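Local structure of Pdx2 protein (Plasmodium falciparum, 2ABW) at residues I4-L9 and Y208-V213; N20-L25 and A204-F209; L93-E98 and G114-I119; C133-I138 and L148-I153; S163-V168 and V185-C190. The protein hydrolyses glutamine to glutamate and ammonia and channels the ammonia to its synthase partner Pdx1 for the making of pyridoxal 5'-phosphate, the active form of vitamin B6. One frame throughout, in Å; residues are numbered along the deposited sequence. Where two conformers were deposited one is given.

Interaction 1: residues I4-L9 and Y208-V213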
# COMPACT_ATOMS: atom_id res chain seq x y z
N ILE A 4 -16.49 -4.31 -9.61
CA ILE A 4 -15.58 -3.83 -8.57
C ILE A 4 -14.66 -2.81 -9.22
O ILE A 4 -14.12 -3.04 -10.31
CB ILE A 4 -14.69 -5.02 -8.12
CG1 ILE A 4 -15.55 -6.01 -7.31
CG2 ILE A 4 -13.45 -4.50 -7.37
CD1 ILE A 4 -16.05 -5.43 -6.07
N THR A 5 -14.52 -1.62 -8.57
CA THR A 5 -13.62 -0.57 -9.03
C THR A 5 -12.50 -0.36 -8.02
O THR A 5 -12.78 -0.09 -6.84
CB THR A 5 -14.36 0.76 -9.23
OG1 THR A 5 -15.39 0.52 -10.21
CG2 THR A 5 -13.36 1.86 -9.71
N ILE A 6 -11.28 -0.55 -8.47
CA ILE A 6 -10.12 -0.25 -7.67
C ILE A 6 -9.44 0.97 -8.27
O ILE A 6 -9.21 1.03 -9.48
CB ILE A 6 -9.13 -1.44 -7.54
CG1 ILE A 6 -9.86 -2.52 -6.76
CG2 ILE A 6 -7.84 -0.95 -6.89
CD1 ILE A 6 -9.09 -3.84 -6.64
N GLY A 7 -9.14 1.93 -7.43
CA GLY A 7 -8.44 3.13 -7.89
C GLY A 7 -6.99 3.07 -7.57
O GLY A 7 -6.54 2.36 -6.59
N VAL A 8 -6.19 3.75 -8.38
CA VAL A 8 -4.74 3.92 -8.14
C VAL A 8 -4.44 5.40 -8.06
O VAL A 8 -4.70 6.14 -8.98
CB VAL A 8 -3.86 3.24 -9.18
CG1 VAL A 8 -2.34 3.47 -8.89
CG2 VAL A 8 -4.13 1.73 -9.20
N LEU A 9 -3.95 5.87 -6.91
CA LEU A 9 -3.62 7.31 -6.74
C LEU A 9 -2.58 7.64 -7.82
O LEU A 9 -1.64 6.89 -8.03
CB LEU A 9 -3.11 7.53 -5.31
CG LEU A 9 -3.01 9.04 -5.03
CD1 LEU A 9 -4.37 9.71 -4.81
CD2 LEU A 9 -2.13 9.28 -3.78
N TYR A 208 -4.50 -10.74 -4.15
CA TYR A 208 -4.89 -10.71 -2.74
C TYR A 208 -5.66 -9.44 -2.42
O TYR A 208 -6.70 -9.44 -1.75
CB TYR A 208 -3.66 -10.74 -1.87
CG TYR A 208 -3.94 -10.83 -0.43
CD1 TYR A 208 -4.44 -12.02 0.12
CD2 TYR A 208 -3.73 -9.81 0.42
CE1 TYR A 208 -4.69 -12.12 1.48
CE2 TYR A 208 -3.92 -9.93 1.77
CZ TYR A 208 -4.41 -11.07 2.30
OH TYR A 208 -4.67 -11.27 3.68
N PHE A 209 -5.15 -8.32 -2.91
CA PHE A 209 -5.85 -7.02 -2.62
C PHE A 209 -7.20 -7.03 -3.34
O PHE A 209 -8.20 -6.56 -2.77
CB PHE A 209 -5.03 -5.82 -3.03
CG PHE A 209 -5.68 -4.52 -2.63
CD1 PHE A 209 -5.83 -4.24 -1.25
CD2 PHE A 209 -6.12 -3.57 -3.52
CE1 PHE A 209 -6.47 -3.10 -0.85
CE2 PHE A 209 -6.74 -2.42 -3.10
CZ PHE A 209 -6.92 -2.21 -1.80
N TYR A 210 -7.30 -7.53 -4.55
CA TYR A 210 -8.60 -7.62 -5.23
C TYR A 210 -9.60 -8.41 -4.35
O TYR A 210 -10.75 -7.98 -4.15
CB TYR A 210 -8.43 -8.29 -6.57
CG TYR A 210 -9.75 -8.58 -7.18
CD1 TYR A 210 -10.49 -7.63 -7.83
CD2 TYR A 210 -10.37 -9.82 -7.04
CE1 TYR A 210 -11.75 -7.91 -8.35
CE2 TYR A 210 -11.61 -10.11 -7.55
CZ TYR A 210 -12.35 -9.14 -8.16
OH TYR A 210 -13.64 -9.34 -8.71
N GLU A 211 -9.21 -9.58 -3.86
CA GLU A 211 -10.09 -10.39 -3.05
C GLU A 211 -10.48 -9.63 -1.78
O GLU A 211 -11.65 -9.73 -1.38
CB GLU A 211 -9.39 -11.69 -2.75
CG GLU A 211 -9.34 -12.63 -3.90
CD GLU A 211 -10.67 -13.21 -4.30
OE1 GLU A 211 -11.56 -13.32 -3.45
OE2 GLU A 211 -10.87 -13.62 -5.45
N LYS A 212 -9.57 -8.81 -1.24
CA LYS A 212 -9.89 -7.99 -0.06
C LYS A 212 -11.01 -7.03 -0.36
O LYS A 212 -11.97 -6.81 0.39
CB LYS A 212 -8.67 -7.24 0.39
CG LYS A 212 -8.78 -6.56 1.70
CD LYS A 212 -7.41 -6.03 2.14
CE LYS A 212 -7.47 -5.16 3.45
NZ LYS A 212 -7.66 -6.15 4.54
N VAL A 213 -10.90 -6.37 -1.51
CA VAL A 213 -11.93 -5.40 -1.97
C VAL A 213 -13.24 -6.12 -2.24
O VAL A 213 -14.32 -5.64 -1.87
CB VAL A 213 -11.44 -4.61 -3.21
CG1 VAL A 213 -12.55 -3.66 -3.70
CG2 VAL A 213 -10.17 -3.84 -2.94
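I6 meets three residues of the helix, F209, Y210 and V213, and its torsions explain how. CG1 stands anti to its own carbonyl carbon (chi1 -65°) and the chain then runs on extended, which carries CD1 across to V213 CG2 at 3.9 Å and to Y210 CA at 4.1 Å. The other branch, I6 CG2, meets the F209 ring at its edge, close to the ring plane, 4.2 Å from CE2. V213 works in both directions: its CG2 touches I6 and also rests over the rim of one F209 face, while its CG1 lies 3.9 Å from I4 CG2. I4 was modelled in two conformers; in the one described here CG2 also approaches Y210 CE1, obliquely to that ring. Strand 4-9 thus uses alternate residues to meet helix 204-219, the two axes 9.6 Å apart at closest approach and 125° between their directions. This is a helix laid on an alpha/beta sheet, here close to its 30-35 edge, and V48 and F22 continue the same apolar layer. With almost all the contacts between carbons, the interface depends on shape and dispersion, and no directional bond fixes its register.

Interaction 2: residues N20-L25 and A204-F209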
# COMPACT_ATOMS: atom_id res chain seq x y z
N ASN A 20 -1.38 -1.52 -14.81
CA ASN A 20 -1.11 -2.68 -15.72
C ASN A 20 -1.12 -3.98 -14.95
O ASN A 20 -1.61 -4.98 -15.43
CB ASN A 20 0.22 -2.51 -16.42
CG ASN A 20 0.59 -3.67 -17.28
OD1 ASN A 20 -0.00 -3.84 -18.36
ND2 ASN A 20 1.57 -4.51 -16.86
N HIS A 21 -0.51 -3.97 -13.77
CA HIS A 21 -0.42 -5.19 -12.98
C HIS A 21 -1.78 -5.70 -12.47
O HIS A 21 -1.96 -6.90 -12.35
CB HIS A 21 0.57 -5.06 -11.83
CG HIS A 21 1.67 -6.06 -11.91
ND1 HIS A 21 2.69 -5.88 -12.80
CD2 HIS A 21 1.99 -7.12 -11.14
CE1 HIS A 21 3.61 -6.83 -12.59
NE2 HIS A 21 3.16 -7.65 -11.66
N PHE A 22 -2.74 -4.81 -12.24
CA PHE A 22 -4.07 -5.31 -11.98
C PHE A 22 -4.80 -5.79 -13.23
O PHE A 22 -5.55 -6.71 -13.21
CB PHE A 22 -4.89 -4.20 -11.33
CG PHE A 22 -4.68 -4.09 -9.82
CD1 PHE A 22 -5.43 -4.82 -8.97
CD2 PHE A 22 -3.71 -3.21 -9.31
CE1 PHE A 22 -5.18 -4.75 -7.57
CE2 PHE A 22 -3.48 -3.12 -7.95
CZ PHE A 22 -4.22 -3.83 -7.07
N ILE A 23 -4.62 -5.08 -14.35
CA ILE A 23 -5.19 -5.52 -15.62
C ILE A 23 -4.68 -6.90 -15.96
O ILE A 23 -5.45 -7.67 -16.53
CB ILE A 23 -4.92 -4.51 -16.71
CG1 ILE A 23 -5.68 -3.20 -16.37
CG2 ILE A 23 -5.41 -5.06 -18.03
CD1 ILE A 23 -7.14 -3.35 -16.10
N LYS A 24 -3.45 -7.25 -15.58
CA LYS A 24 -2.90 -8.55 -15.88
C LYS A 24 -3.67 -9.68 -15.16
O LYS A 24 -3.51 -10.87 -15.50
CB LYS A 24 -1.47 -8.70 -15.43
CG LYS A 24 -0.46 -8.02 -16.25
CD LYS A 24 0.96 -8.20 -15.60
CE LYS A 24 1.52 -9.57 -15.85
NZ LYS A 24 3.09 -9.63 -15.51
N LEU A 25 -4.38 -9.36 -14.13
CA LEU A 25 -5.26 -10.33 -13.47
C LEU A 25 -6.33 -10.89 -14.40
O LEU A 25 -6.84 -12.01 -14.18
CB LEU A 25 -5.97 -9.78 -12.24
CG LEU A 25 -5.06 -9.32 -11.03
CD1 LEU A 25 -5.84 -8.52 -9.96
CD2 LEU A 25 -4.30 -10.55 -10.53
N ALA A 204 0.60 -11.74 -7.42
CA ALA A 204 0.01 -12.37 -6.19
C ALA A 204 -0.60 -11.31 -5.31
O ALA A 204 -1.71 -11.49 -4.80
CB ALA A 204 1.09 -13.10 -5.43
N PHE A 205 0.12 -10.21 -5.03
CA PHE A 205 -0.41 -9.20 -4.10
C PHE A 205 -1.61 -8.44 -4.68
O PHE A 205 -2.51 -7.98 -3.97
CB PHE A 205 0.68 -8.30 -3.57
CG PHE A 205 1.58 -9.04 -2.54
CD1 PHE A 205 2.61 -9.82 -2.99
CD2 PHE A 205 1.24 -9.04 -1.20
CE1 PHE A 205 3.37 -10.55 -2.07
CE2 PHE A 205 2.04 -9.77 -0.29
CZ PHE A 205 3.02 -10.56 -0.75
N GLN A 206 -1.55 -8.23 -6.00
CA GLN A 206 -2.69 -7.64 -6.67
C GLN A 206 -3.93 -8.52 -6.52
O GLN A 206 -5.06 -8.05 -6.22
CB GLN A 206 -2.41 -7.41 -8.18
CG GLN A 206 -1.41 -6.28 -8.40
CD GLN A 206 0.03 -6.65 -8.27
OE1 GLN A 206 0.33 -7.82 -8.12
NE2 GLN A 206 0.93 -5.66 -8.38
N GLN A 207 -3.78 -9.79 -6.70
CA GLN A 207 -4.87 -10.74 -6.55
C GLN A 207 -5.39 -10.73 -5.13
O GLN A 207 -6.61 -10.72 -4.91
CB GLN A 207 -4.40 -12.11 -6.96
CG GLN A 207 -5.61 -13.07 -6.92
CD GLN A 207 -5.25 -14.51 -7.29
OE1 GLN A 207 -4.08 -14.83 -7.61
NE2 GLN A 207 -6.22 -15.34 -7.24
N TYR A 208 -4.50 -10.74 -4.15
CA TYR A 208 -4.89 -10.71 -2.74
C TYR A 208 -5.66 -9.44 -2.42
O TYR A 208 -6.70 -9.44 -1.75
CB TYR A 208 -3.66 -10.74 -1.87
CG TYR A 208 -3.94 -10.83 -0.43
CD1 TYR A 208 -4.44 -12.02 0.12
CD2 TYR A 208 -3.73 -9.81 0.42
CE1 TYR A 208 -4.69 -12.12 1.48
CE2 TYR A 208 -3.92 -9.93 1.77
CZ TYR A 208 -4.41 -11.07 2.30
OH TYR A 208 -4.67 -11.27 3.68
N PHE A 209 -5.15 -8.32 -2.91
CA PHE A 209 -5.85 -7.02 -2.62
C PHE A 209 -7.20 -7.03 -3.34
O PHE A 209 -8.20 -6.56 -2.77
CB PHE A 209 -5.03 -5.82 -3.03
CG PHE A 209 -5.68 -4.52 -2.63
CD1 PHE A 209 -5.83 -4.24 -1.25
CD2 PHE A 209 -6.12 -3.57 -3.52
CE1 PHE A 209 -6.47 -3.10 -0.85
CE2 PHE A 209 -6.74 -2.42 -3.10
CZ PHE A 209 -6.92 -2.21 -1.80
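H21 NE2 is hydrogen-bonded to the backbone oxygen of H202, and the imidazole so held lies against the side chain of Q206. The contact seats helix 16-23 and the residues after it beside the start of helix 204-219, two neighbouring helices in the alpha/beta fold of the class I glutamine amidotransferases. Q206 is bent at chi2 (82°), so that its CG can sit over the F22 ring while the amide turns off toward H21 CB and CD2, the imidazole and amide planes being 45° apart. That CG forms a CH-pi contact, 3.8 Å from the ring centroid and only 10° from the normal. H21 also comes within about 4 Å, side chain to side chain, of E198 of the probable charge relay, which brings this end of the contact next to the probable catalytic residues. Q206 O is in van der Waals contact with F22 CE1 at 3.6 Å and L25 CD1 at 3.8 Å. Further along, F22 CZ meets F209 CD2 at 4.0 Å. The second methyl of L25, CD2, lies 3.9 Å from Q207 CB.

Interaction 3: residues L93-E98 and G114-I119; sequences LSKNVE and GLDITI
S94 packs its side chain against two isoleucines: OG lies 3.3 Å from I117 CD1, and CB lies 3.5 Å from I119 CG2. The hydroxyl has its polar partner in C90 O, within helix 88-92. I117 comes close because its CG1 stands between the backbone N and the carbonyl carbon (chi1 66°). On the opposite face N96 ND2 donates to T118 OG1 over 3.2 Å, nearly straight and in the amide plane; T118 OG1 is also bonded to E160. E98 leans its carboxylate on T118 CG2, and R159 holds that carboxylate by a salt bridge. These side chains stand on two parallel strands of a small three-stranded sheet, separate from the main sheet but packed against it. L115 N bonds to L93 O, I119 N to N96 O and E98 N to I119 O, all within 2.9 Å. Between S94 and N96 the register slips by one residue, a beta bulge, with D116 at the centre of an inverse gamma turn. There K95 N makes only weak bonds to L115 O and I117 O, whereas N96 N points almost straight at I117 O. Past the bulge V97 lies alongside I119, and the V97 side chain is about 6 Å from those of S54 and R121, both probable L-glutamine-binding residues.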
# COMPACT_ATOMS: atom_id res chain seq x y z
N LEU A 93 0.68 5.28 5.29
CA LEU A 93 -0.29 4.59 6.21
C LEU A 93 0.23 4.41 7.64
O LEU A 93 -0.45 3.92 8.54
CB LEU A 93 -0.69 3.24 5.67
CG LEU A 93 -1.40 3.22 4.32
CD1 LEU A 93 -1.72 1.82 3.80
CD2 LEU A 93 -2.79 4.03 4.46
N SER A 94 1.53 4.65 7.80
CA SER A 94 2.17 4.29 9.01
C SER A 94 1.92 5.30 10.15
O SER A 94 1.86 6.51 9.95
CB SER A 94 3.67 4.07 8.85
OG SER A 94 3.89 3.05 7.92
N LYS A 95 1.92 4.79 11.39
CA LYS A 95 1.75 5.68 12.58
C LYS A 95 2.90 6.58 12.86
O LYS A 95 2.75 7.82 13.04
CB LYS A 95 1.51 4.83 13.81
CG LYS A 95 1.24 5.63 15.09
CD LYS A 95 0.83 4.72 16.21
CE LYS A 95 0.23 5.54 17.39
NZ LYS A 95 -0.25 6.87 16.89
N ASN A 96 4.11 5.99 12.93
CA ASN A 96 5.30 6.74 13.18
C ASN A 96 6.18 6.63 11.96
O ASN A 96 6.49 5.51 11.49
CB ASN A 96 6.04 6.20 14.40
CG ASN A 96 5.23 6.27 15.64
OD1 ASN A 96 4.65 7.35 16.00
ND2 ASN A 96 5.18 5.13 16.36
N VAL A 97 6.56 7.75 11.38
CA VAL A 97 7.49 7.82 10.29
C VAL A 97 8.80 8.37 10.73
O VAL A 97 8.82 9.50 11.26
CB VAL A 97 6.85 8.55 9.05
CG1 VAL A 97 7.84 8.60 7.93
CG2 VAL A 97 5.44 7.91 8.60
N GLU A 98 9.89 7.67 10.41
CA GLU A 98 11.26 8.10 10.76
C GLU A 98 12.13 8.33 9.54
O GLU A 98 12.03 7.67 8.50
CB GLU A 98 11.90 7.06 11.65
CG GLU A 98 11.12 6.90 12.95
CD GLU A 98 11.68 5.85 13.92
OE1 GLU A 98 12.43 4.97 13.48
OE2 GLU A 98 11.29 5.86 15.10
N GLY A 114 -3.38 4.14 9.55
CA GLY A 114 -4.08 2.89 9.14
C GLY A 114 -3.27 1.65 9.52
O GLY A 114 -3.82 0.60 9.77
N LEU A 115 -1.95 1.78 9.53
CA LEU A 115 -1.06 0.71 10.01
C LEU A 115 -0.32 1.18 11.27
O LEU A 115 0.44 2.18 11.19
CB LEU A 115 -0.03 0.37 8.89
CG LEU A 115 -0.65 -0.21 7.61
CD1 LEU A 115 0.40 -0.30 6.57
CD2 LEU A 115 -1.33 -1.50 7.91
N ASP A 116 -0.54 0.48 12.34
CA ASP A 116 0.10 0.83 13.66
C ASP A 116 1.50 0.24 13.68
O ASP A 116 1.78 -0.74 14.34
CB ASP A 116 -0.75 0.46 14.83
CG ASP A 116 -2.02 1.34 14.90
OD1 ASP A 116 -2.06 2.50 14.37
OD2 ASP A 116 -3.02 0.79 15.39
N ILE A 117 2.37 0.90 12.89
CA ILE A 117 3.76 0.52 12.79
C ILE A 117 4.63 1.77 12.78
O ILE A 117 4.22 2.85 12.51
CB ILE A 117 4.02 -0.25 11.47
CG1 ILE A 117 3.84 0.63 10.21
CG2 ILE A 117 3.17 -1.52 11.45
CD1 ILE A 117 3.91 -0.11 8.86
N THR A 118 5.91 1.56 13.10
CA THR A 118 6.93 2.56 12.88
C THR A 118 7.75 2.17 11.70
O THR A 118 8.24 1.01 11.58
CB THR A 118 7.90 2.60 14.08
OG1 THR A 118 7.18 2.95 15.26
CG2 THR A 118 9.02 3.54 13.90
N ILE A 119 7.85 3.06 10.74
CA ILE A 119 8.56 2.80 9.50
C ILE A 119 9.67 3.85 9.27
O ILE A 119 9.50 5.05 9.67
CB ILE A 119 7.58 2.77 8.36
CG1 ILE A 119 8.15 2.05 7.14
CG2 ILE A 119 7.11 4.24 8.02
CD1 ILE A 119 7.04 1.77 6.09

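Interaction 4: residues C133-I138 and L148-I153; sequences CSLNII and LTAACI
L135 lays its CD2 methyl on A150 CB, 3.7 Å away, and C133 SG, from the same strand as L135, closes on A150 CB at 3.8 Å. These segments belong to a beta hairpin, strands 130-137 and 149-153, the latter forming one edge of the mixed central sheet. C133 and A150 are a hydrogen-bonded antiparallel pair: C133 N to A150 O and A150 N to C133 O are each 2.9 Å, in the carbonyl plane. S134 and T149 form the adjoining non-hydrogen-bonded pair, after which L135 N bonds to L148 O at a nearly straight 168°. C133 SG and C152 SG are neighbours at 4.2 Å, too far for a disulfide. F195 and F205 carry the apolar layer on past A150 and L135. At the far end of segment 148-153, I153 probably binds L-glutamine together with R154. Where the strands splay apart, I137 CD1 touches L148 CD1 at 3.8 Å, and a water takes over the pairing, donating to L135 O at 2.9 Å and accepting from L148 N at 2.8 Å.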
# COMPACT_ATOMS: atom_id res chain seq x y z
N CYS A 133 14.04 -10.72 -3.08
CA CYS A 133 13.99 -11.62 -1.98
C CYS A 133 12.88 -12.65 -2.15
O CYS A 133 11.90 -12.46 -2.84
CB CYS A 133 13.86 -10.85 -0.67
SG CYS A 133 12.41 -9.96 -0.52
N SER A 134 13.08 -13.81 -1.52
CA SER A 134 12.07 -14.81 -1.37
C SER A 134 11.20 -14.44 -0.17
O SER A 134 11.72 -14.12 0.92
CB SER A 134 12.72 -16.16 -1.06
OG SER A 134 11.78 -17.20 -1.31
N LEU A 135 9.87 -14.58 -0.29
CA LEU A 135 8.96 -14.21 0.82
C LEU A 135 8.46 -15.41 1.57
O LEU A 135 8.16 -16.47 0.95
CB LEU A 135 7.75 -13.50 0.20
CG LEU A 135 8.01 -12.14 -0.48
CD1 LEU A 135 6.64 -11.63 -1.12
CD2 LEU A 135 8.61 -11.12 0.52
N ASN A 136 8.41 -15.29 2.89
CA ASN A 136 7.72 -16.22 3.78
C ASN A 136 6.37 -15.59 4.03
O ASN A 136 6.31 -14.56 4.69
CB ASN A 136 8.49 -16.36 5.07
CG ASN A 136 7.74 -17.07 6.07
OD1 ASN A 136 7.19 -18.11 5.78
ND2 ASN A 136 7.82 -16.62 7.31
N ILE A 137 5.31 -16.14 3.42
CA ILE A 137 4.04 -15.52 3.50
C ILE A 137 3.10 -16.26 4.46
O ILE A 137 2.91 -17.48 4.33
CB ILE A 137 3.39 -15.39 2.14
CG1 ILE A 137 4.28 -14.61 1.13
CG2 ILE A 137 2.02 -14.71 2.29
CD1 ILE A 137 3.76 -14.43 -0.32
N ILE A 138 2.61 -15.57 5.43
CA ILE A 138 1.78 -16.12 6.47
C ILE A 138 0.36 -15.89 6.14
O ILE A 138 -0.25 -14.88 6.49
CB ILE A 138 2.10 -15.53 7.83
CG1 ILE A 138 3.59 -15.75 8.16
CG2 ILE A 138 1.20 -16.19 8.93
CD1 ILE A 138 4.44 -14.59 7.72
N LEU A 148 7.19 -17.28 -3.67
CA LEU A 148 7.06 -16.01 -4.35
C LEU A 148 8.15 -15.07 -3.97
O LEU A 148 8.77 -15.23 -2.92
CB LEU A 148 5.71 -15.34 -4.01
CG LEU A 148 4.47 -16.00 -4.63
CD1 LEU A 148 3.20 -15.51 -3.97
CD2 LEU A 148 4.44 -15.70 -6.15
N THR A 149 8.37 -14.06 -4.81
CA THR A 149 9.46 -13.14 -4.66
C THR A 149 8.93 -11.70 -4.58
O THR A 149 7.79 -11.41 -4.90
CB THR A 149 10.40 -13.23 -5.86
OG1 THR A 149 9.60 -13.27 -7.06
CG2 THR A 149 11.15 -14.54 -5.70
N ALA A 150 9.82 -10.84 -4.08
CA ALA A 150 9.56 -9.43 -4.00
C ALA A 150 10.78 -8.66 -4.42
O ALA A 150 11.92 -9.00 -4.10
CB ALA A 150 9.29 -9.06 -2.53
N ALA A 151 10.54 -7.53 -5.10
CA ALA A 151 11.62 -6.63 -5.50
C ALA A 151 11.70 -5.43 -4.57
O ALA A 151 10.79 -4.57 -4.54
CB ALA A 151 11.37 -6.20 -6.96
N CYS A 152 12.78 -5.38 -3.78
CA CYS A 152 12.96 -4.31 -2.85
C CYS A 152 13.94 -3.32 -3.41
O CYS A 152 15.06 -3.68 -3.61
CB CYS A 152 13.58 -4.84 -1.56
SG CYS A 152 12.37 -5.79 -0.60
N ILE A 153 13.48 -2.12 -3.72
CA ILE A 153 14.35 -1.06 -4.24
C ILE A 153 14.26 0.17 -3.34
O ILE A 153 13.26 0.86 -3.32
CB ILE A 153 13.98 -0.73 -5.69
CG1 ILE A 153 14.09 -1.99 -6.56
CG2 ILE A 153 15.00 0.28 -6.28
CD1 ILE A 153 13.79 -1.67 -7.95
O HOH W 1 6.24 -17.29 -1.02

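Interaction 5: residues S163-V168 and V185-C190; sequences SDEVKV and VEQNNC
E165 and Q187 both run extended beyond CG, Q187 with CG anti to its backbone N (chi1 -175°) and E165 with CG anti to its carbonyl carbon, and the two long chains meet at E165 OE1. This one oxygen accepts from Q187 NE2 at 2.8 Å and from N188 ND2 at 2.9 Å, the donors arriving from opposite faces of the carboxylate plane. Each donor keeps the oxygen close to its own amide plane, while the carboxylate stands steeply to both amides. Q187 OE1 is hydrogen-bonded to D116 N, so the amide is held at both ends; V166 CG2 sits 3.2 Å from that oxygen. The setting is the open end of a beta hairpin, strands 167-174 and 180-187, where K167 and E186 pair through K167 N to E186 O at 2.8 Å and E186 N to K167 O at 2.9 Å. A type I turn, with an ST turn at S163, leads into the first strand, and a type II' turn from Q187 to C190 leaves the second. Between the turns a water donates to E165 O and accepts from N188 N, 2.8 Å from each.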
# COMPACT_ATOMS: atom_id res chain seq x y z
N SER A 163 0.81 -2.81 17.54
CA SER A 163 -0.52 -3.30 17.97
C SER A 163 -0.61 -4.74 17.66
O SER A 163 -0.07 -5.22 16.64
CB SER A 163 -1.61 -2.60 17.18
OG SER A 163 -2.88 -3.20 17.36
N ASP A 164 -1.28 -5.51 18.53
CA ASP A 164 -1.58 -6.88 18.18
C ASP A 164 -2.58 -7.04 17.03
O ASP A 164 -2.75 -8.17 16.49
CB ASP A 164 -2.17 -7.65 19.37
CG ASP A 164 -1.20 -7.79 20.51
OD1 ASP A 164 -0.02 -8.19 20.29
OD2 ASP A 164 -1.61 -7.52 21.66
N GLU A 165 -3.22 -5.96 16.64
CA GLU A 165 -4.10 -5.99 15.48
C GLU A 165 -3.35 -6.04 14.17
O GLU A 165 -3.93 -6.32 13.12
CB GLU A 165 -4.91 -4.69 15.41
CG GLU A 165 -5.99 -4.43 16.36
CD GLU A 165 -6.78 -3.09 16.03
OE1 GLU A 165 -6.68 -2.34 14.98
OE2 GLU A 165 -7.57 -2.73 16.94
N VAL A 166 -2.05 -5.73 14.17
CA VAL A 166 -1.28 -5.82 12.95
C VAL A 166 -0.84 -7.22 12.71
O VAL A 166 -0.26 -7.89 13.60
CB VAL A 166 -0.03 -4.92 13.03
CG1 VAL A 166 0.88 -5.21 11.82
CG2 VAL A 166 -0.43 -3.45 13.21
N LYS A 167 -1.21 -7.74 11.56
CA LYS A 167 -0.75 -9.04 11.15
C LYS A 167 0.46 -8.92 10.20
O LYS A 167 0.49 -8.13 9.26
CB LYS A 167 -1.88 -9.74 10.46
CG LYS A 167 -3.18 -9.80 11.35
CD LYS A 167 -2.99 -10.11 12.86
CE LYS A 167 -4.29 -9.78 13.69
NZ LYS A 167 -4.23 -10.35 15.09
N VAL A 168 1.53 -9.60 10.52
CA VAL A 168 2.68 -9.67 9.68
C VAL A 168 2.34 -10.70 8.62
O VAL A 168 2.13 -11.94 8.92
CB VAL A 168 3.98 -10.06 10.44
CG1 VAL A 168 5.13 -10.35 9.44
CG2 VAL A 168 4.30 -8.96 11.40
N VAL A 185 2.44 -6.08 5.82
CA VAL A 185 1.59 -6.12 7.02
C VAL A 185 0.16 -5.85 6.61
O VAL A 185 -0.08 -5.20 5.57
CB VAL A 185 2.01 -5.05 8.06
CG1 VAL A 185 3.36 -5.49 8.70
CG2 VAL A 185 2.11 -3.64 7.53
N GLU A 186 -0.76 -6.29 7.44
CA GLU A 186 -2.17 -6.04 7.19
C GLU A 186 -2.83 -5.70 8.51
O GLU A 186 -2.61 -6.39 9.52
CB GLU A 186 -2.78 -7.29 6.52
CG GLU A 186 -4.25 -7.06 6.04
CD GLU A 186 -4.73 -8.18 5.11
OE1 GLU A 186 -4.08 -9.27 5.10
OE2 GLU A 186 -5.77 -8.06 4.50
N GLN A 187 -3.69 -4.71 8.53
CA GLN A 187 -4.37 -4.31 9.78
C GLN A 187 -5.76 -3.82 9.35
O GLN A 187 -5.83 -2.83 8.65
CB GLN A 187 -3.67 -3.18 10.52
CG GLN A 187 -4.34 -2.89 11.87
CD GLN A 187 -3.65 -1.86 12.63
OE1 GLN A 187 -2.59 -1.34 12.21
NE2 GLN A 187 -4.28 -1.47 13.78
N ASN A 188 -6.78 -4.57 9.77
CA ASN A 188 -8.16 -4.18 9.43
C ASN A 188 -8.21 -4.03 7.89
O ASN A 188 -7.73 -4.94 7.19
CB ASN A 188 -8.59 -2.93 10.15
CG ASN A 188 -8.47 -3.01 11.66
OD1 ASN A 188 -9.02 -3.91 12.24
ND2 ASN A 188 -7.70 -2.08 12.27
N ASN A 189 -8.69 -2.89 7.38
CA ASN A 189 -8.83 -2.65 5.97
C ASN A 189 -7.58 -2.23 5.19
O ASN A 189 -7.64 -1.93 3.98
CB ASN A 189 -9.92 -1.61 5.73
CG ASN A 189 -9.69 -0.34 6.48
OD1 ASN A 189 -9.53 -0.36 7.70
ND2 ASN A 189 -9.72 0.85 5.77
N CYS A 190 -6.43 -2.18 5.87
CA CYS A 190 -5.18 -1.69 5.34
C CYS A 190 -4.13 -2.74 5.08
O CYS A 190 -3.89 -3.60 5.91
CB CYS A 190 -4.56 -0.68 6.30
SG CYS A 190 -5.66 0.77 6.62
O HOH W 2 -6.36 -6.56 11.74

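Helix 204-219 ties four of the five contacts together. Interactions 1 and 2 share it, with centres 9 Å apart, and I6 CD1 lies 4.1 Å from F22 CE1 where they join. Its start also reaches interaction 4, with F205 CE1 3.6 Å from L135 CD1, and further along the helix K212 NZ makes a 2.7 Å salt bridge to E186 OE2 of interaction 5. Interaction 5 in turn meets the small sheet of interaction 3, where D116 N and Q187 OE1 hydrogen bond at 2.7 Å. Interactions 2, 3 and 4 each come near the glutaminase site: H21 near E198, V97 near S54 and R121, and C152 about 8 Å, side chain to side chain, from the probable nucleophile C87.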